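Local coordinates for flavodoxin, WrbA-like protein (Agrobacterium tumefaciens, PDB 3D7N) that probably binds FMN and, like its WrbA relatives, transfers electrons from NAD(P)H to quinones, at residues A[6-18]-A[27-40]. Sequence-based numbering, arbitrary orientation.
Sequences SSNTVVVYHSGYG and VAEGAEATLHAIDA
Tyr13 lays one face of its ring over Ala37, whose CA stands 4.2 Å from the ring centroid in a CH-pi contact, while Tyr13 CE2 meets Leu35 CD2 at 3.7 Å. With CG set between the backbone N and the carbonyl carbon (chi1 70°), the ring leans across the neighbouring strand. Val11 lies alongside Leu35 on the same face and splits its methyls: CG1 touches Leu35 CD2, and CG2 reaches Ala33 CB at 3.8 Å and Val27 CG1 at 4.0 Å, under the helix end. A Schellman motif with Glu32 at positive phi closes that helix, and Thr9 CG2 packs on Ala31 CB nearby. Strands 9-13 and 34-37 run parallel, joined by five backbone hydrogen bonds from Thr34 N to Thr9 O through Ile38 N to Tyr13 O; the one from Val11 N to Thr34 O is nearly straight (169°). On the other face the Val10 and Thr34 side chains pass at an angle, Val10 CG2 touching Thr34 OG1, and Val12 CG2 approaches Ile38 CG1. This is the first beta-alpha-beta crossover of the flavodoxin-like fold: strand 9-13 sits between 34-37 and 57-65, helices 19-31 and 167-186 pack on the Val11 side, and helix 71-79 meets Val12 and Ile38 through Phe76.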
loop_
_atom_site.group_PDB
_atom_site.type_symbol
_atom_site.label_atom_id
_atom_site.label_comp_id
_atom_site.label_asym_id
_atom_site.label_seq_id
_atom_site.Cartn_x
_atom_site.Cartn_y
_atom_site.Cartn_z
ATOM N N SER A 6 15.223 31.978 -6.281
ATOM C CA SER A 6 14.210 31.165 -7.055
ATOM C C SER A 6 14.732 29.709 -7.224
ATOM O O SER A 6 15.949 29.479 -7.436
ATOM C CB SER A 6 13.892 31.814 -8.431
ATOM O OG SER A 6 12.705 31.272 -9.012
ATOM N N SER A 7 13.798 28.761 -7.175
ATOM C CA SER A 7 14.074 27.369 -6.753
ATOM C C SER A 7 14.878 26.505 -7.720
ATOM O O SER A 7 14.787 26.651 -8.935
ATOM C CB SER A 7 12.754 26.639 -6.432
ATOM O OG SER A 7 12.059 26.230 -7.609
ATOM N N ASN A 8 15.654 25.599 -7.138
ATOM C CA ASN A 8 16.401 24.600 -7.875
ATOM C C ASN A 8 15.728 23.249 -7.649
ATOM O O ASN A 8 15.686 22.747 -6.550
ATOM C CB ASN A 8 17.888 24.586 -7.429
ATOM C CG ASN A 8 18.687 23.388 -8.030
ATOM O OD1 ASN A 8 18.535 23.058 -9.235
ATOM N ND2 ASN A 8 19.534 22.734 -7.195
ATOM N N THR A 9 15.155 22.710 -8.711
ATOM C CA THR A 9 14.498 21.420 -8.730
ATOM C C THR A 9 15.358 20.456 -9.517
ATOM O O THR A 9 15.913 20.812 -10.526
ATOM C CB THR A 9 13.109 21.529 -9.348
ATOM O OG1 THR A 9 12.384 22.515 -8.620
ATOM C CG2 THR A 9 12.315 20.149 -9.280
ATOM N N VAL A 10 15.504 19.236 -9.025
ATOM C CA VAL A 10 16.202 18.194 -9.755
ATOM C C VAL A 10 15.243 17.069 -10.076
ATOM O O VAL A 10 14.504 16.617 -9.198
ATOM C CB VAL A 10 17.380 17.649 -8.918
ATOM C CG1 VAL A 10 17.844 16.282 -9.442
ATOM C CG2 VAL A 10 18.532 18.675 -8.895
ATOM N N VAL A 11 15.217 16.631 -11.329
ATOM C CA VAL A 11 14.503 15.413 -11.693
ATOM C C VAL A 11 15.557 14.291 -11.791
ATOM O O VAL A 11 16.519 14.381 -12.619
ATOM C CB VAL A 11 13.726 15.577 -13.002
ATOM C CG1 VAL A 11 13.213 14.234 -13.476
ATOM C CG2 VAL A 11 12.604 16.596 -12.828
ATOM N N VAL A 12 15.415 13.278 -10.913
ATOM C CA VAL A 12 16.318 12.109 -10.870
ATOM C C VAL A 12 15.458 10.902 -11.240
ATOM O O VAL A 12 14.404 10.662 -10.627
ATOM C CB VAL A 12 17.011 11.931 -9.468
ATOM C CG1 VAL A 12 15.968 11.694 -8.336
ATOM C CG2 VAL A 12 18.064 10.822 -9.514
ATOM N N TYR A 13 15.843 10.187 -12.291
ATOM C CA TYR A 13 14.932 9.199 -12.874
ATOM C C TYR A 13 15.668 8.019 -13.479
ATOM O O TYR A 13 16.819 8.127 -13.927
ATOM C CB TYR A 13 14.086 9.863 -13.997
ATOM C CG TYR A 13 14.915 10.203 -15.225
ATOM C CD1 TYR A 13 14.942 9.357 -16.334
ATOM C CD2 TYR A 13 15.734 11.332 -15.246
ATOM C CE1 TYR A 13 15.777 9.631 -17.450
ATOM C CE2 TYR A 13 16.555 11.630 -16.378
ATOM C CZ TYR A 13 16.561 10.770 -17.464
ATOM O OH TYR A 13 17.364 11.038 -18.558
ATOM N N HIS A 14 14.957 6.909 -13.558
ATOM C CA HIS A 14 15.406 5.777 -14.361
ATOM C C HIS A 14 14.423 5.569 -15.523
ATOM O O HIS A 14 13.218 5.680 -15.323
ATOM C CB HIS A 14 15.541 4.496 -13.489
ATOM C CG HIS A 14 15.830 3.276 -14.291
ATOM N ND1 HIS A 14 14.881 2.308 -14.532
ATOM C CD2 HIS A 14 16.930 2.910 -14.996
ATOM C CE1 HIS A 14 15.395 1.376 -15.321
ATOM N NE2 HIS A 14 16.635 1.722 -15.623
ATOM N N SER A 15 14.947 5.331 -16.730
ATOM C CA SER A 15 14.137 4.795 -17.825
ATOM C C SER A 15 14.660 3.494 -18.370
ATOM O O SER A 15 15.770 3.406 -18.911
ATOM C CB SER A 15 13.984 5.771 -18.977
ATOM O OG SER A 15 15.149 6.515 -19.077
ATOM N N GLY A 16 13.822 2.476 -18.211
ATOM C CA GLY A 16 13.941 1.271 -18.999
ATOM C C GLY A 16 12.994 1.471 -20.168
ATOM O O GLY A 16 11.761 1.573 -19.964
ATOM N N TYR A 17 13.576 1.572 -21.360
ATOM C CA TYR A 17 12.864 1.691 -22.651
ATOM C C TYR A 17 12.696 3.151 -23.118
ATOM O O TYR A 17 12.466 3.397 -24.303
ATOM C CB TYR A 17 11.506 0.935 -22.700
ATOM C CG TYR A 17 11.468 -0.454 -22.060
ATOM C CD1 TYR A 17 12.391 -1.460 -22.417
ATOM C CD2 TYR A 17 10.487 -0.764 -21.100
ATOM C CE1 TYR A 17 12.345 -2.750 -21.803
ATOM C CE2 TYR A 17 10.432 -2.038 -20.482
ATOM C CZ TYR A 17 11.357 -3.026 -20.834
ATOM O OH TYR A 17 11.271 -4.266 -20.214
ATOM N N GLY A 18 12.828 4.120 -22.218
ATOM C CA GLY A 18 12.817 5.537 -22.633
ATOM C C GLY A 18 11.481 6.291 -22.574
ATOM O O GLY A 18 11.433 7.477 -22.953
ATOM N N VAL A 27 8.388 16.867 -17.014
ATOM C CA VAL A 27 8.413 17.371 -15.648
ATOM C C VAL A 27 9.550 18.387 -15.500
ATOM O O VAL A 27 9.319 19.479 -15.005
ATOM C CB VAL A 27 8.527 16.198 -14.606
ATOM C CG1 VAL A 27 8.651 16.711 -13.120
ATOM C CG2 VAL A 27 7.351 15.214 -14.787
ATOM N N ALA A 28 10.750 18.070 -15.998
ATOM C CA ALA A 28 11.861 19.024 -16.025
ATOM C C ALA A 28 11.481 20.369 -16.684
ATOM O O ALA A 28 11.756 21.429 -16.155
ATOM C CB ALA A 28 13.055 18.404 -16.717
ATOM N N GLU A 29 10.843 20.321 -17.851
ATOM C CA GLU A 29 10.311 21.512 -18.520
ATOM C C GLU A 29 9.384 22.344 -17.634
ATOM O O GLU A 29 9.541 23.550 -17.548
ATOM C CB GLU A 29 9.577 21.087 -19.799
ATOM C CG GLU A 29 8.978 22.194 -20.628
ATOM C CD GLU A 29 8.452 21.669 -21.946
ATOM O OE1 GLU A 29 8.896 20.582 -22.354
ATOM O OE2 GLU A 29 7.599 22.328 -22.577
ATOM N N GLY A 30 8.420 21.713 -16.969
ATOM C CA GLY A 30 7.502 22.449 -16.101
ATOM C C GLY A 30 8.164 23.099 -14.899
ATOM O O GLY A 30 7.842 24.255 -14.537
ATOM N N ALA A 31 9.064 22.336 -14.258
ATOM C CA ALA A 31 9.804 22.799 -13.059
ATOM C C ALA A 31 11.053 23.604 -13.422
ATOM O O ALA A 31 11.741 24.113 -12.522
ATOM C CB ALA A 31 10.226 21.637 -12.233
ATOM N N GLU A 32 11.344 23.701 -14.728
ATOM C CA GLU A 32 12.629 24.180 -15.187
ATOM C C GLU A 32 13.747 23.529 -14.376
ATOM O O GLU A 32 14.549 24.219 -13.775
ATOM C CB GLU A 32 12.673 25.705 -15.075
ATOM C CG GLU A 32 11.539 26.385 -15.852
ATOM C CD GLU A 32 11.650 27.915 -15.863
ATOM O OE1 GLU A 32 11.669 28.528 -14.763
ATOM O OE2 GLU A 32 11.739 28.504 -16.968
ATOM N N ALA A 33 13.758 22.197 -14.350
ATOM C CA ALA A 33 14.658 21.399 -13.521
ATOM C C ALA A 33 15.870 20.972 -14.311
ATOM O O ALA A 33 15.871 21.031 -15.534
ATOM C CB ALA A 33 13.935 20.171 -13.041
ATOM N N THR A 34 16.914 20.541 -13.608
ATOM C CA THR A 34 17.971 19.778 -14.253
ATOM C C THR A 34 17.598 18.284 -14.148
ATOM O O THR A 34 16.817 17.868 -13.271
ATOM C CB THR A 34 19.375 20.112 -13.688
ATOM O OG1 THR A 34 19.391 19.878 -12.284
ATOM C CG2 THR A 34 19.705 21.555 -13.934
ATOM N N LEU A 35 18.107 17.515 -15.096
ATOM C CA LEU A 35 17.790 16.122 -15.255
ATOM C C LEU A 35 19.012 15.304 -14.882
ATOM O O LEU A 35 20.150 15.642 -15.282
ATOM C CB LEU A 35 17.429 15.815 -16.696
ATOM C CG LEU A 35 16.003 16.068 -17.168
ATOM C CD1 LEU A 35 15.996 16.061 -18.694
ATOM C CD2 LEU A 35 15.123 15.029 -16.611
ATOM N N HIS A 36 18.781 14.231 -14.122
ATOM C CA HIS A 36 19.844 13.310 -13.769
ATOM C C HIS A 36 19.357 11.882 -13.875
ATOM O O HIS A 36 18.343 11.538 -13.303
ATOM C CB HIS A 36 20.366 13.630 -12.369
ATOM C CG HIS A 36 21.270 14.821 -12.338
ATOM N ND1 HIS A 36 22.598 14.754 -12.698
ATOM C CD2 HIS A 36 21.028 16.113 -12.021
ATOM C CE1 HIS A 36 23.142 15.953 -12.594
ATOM N NE2 HIS A 36 22.210 16.798 -12.185
ATOM N N ALA A 37 20.095 11.063 -14.613
ATOM C CA ALA A 37 19.621 9.749 -15.016
ATOM C C ALA A 37 20.323 8.707 -14.195
ATOM O O ALA A 37 21.539 8.704 -14.170
ATOM C CB ALA A 37 19.908 9.518 -16.498
ATOM N N ILE A 38 19.567 7.843 -13.512
ATOM C CA ILE A 38 20.109 6.600 -12.927
ATOM C C ILE A 38 20.362 5.685 -14.107
ATOM O O ILE A 38 19.465 5.489 -14.926
ATOM C CB ILE A 38 19.088 5.925 -12.002
ATOM C CG1 ILE A 38 18.720 6.857 -10.839
ATOM C CG2 ILE A 38 19.560 4.543 -11.534
ATOM C CD1 ILE A 38 17.268 6.678 -10.284
ATOM N N ASP A 39 21.580 5.158 -14.240
ATOM C CA ASP A 39 21.904 4.345 -15.415
ATOM C C ASP A 39 21.307 2.934 -15.345
ATOM O O ASP A 39 20.631 2.577 -14.373
ATOM C CB ASP A 39 23.415 4.360 -15.699
ATOM C CG ASP A 39 24.236 3.663 -14.631
ATOM O OD1 ASP A 39 23.681 2.795 -13.910
ATOM O OD2 ASP A 39 25.457 3.971 -14.538
ATOM N N ALA A 40 21.538 2.147 -16.390
ATOM C CA ALA A 40 20.938 0.819 -16.531
ATOM C C ALA A 40 21.333 -0.136 -15.428
ATOM O O ALA A 40 20.695 -1.184 -15.260
ATOM C CB ALA A 40 21.302 0.201 -17.878
#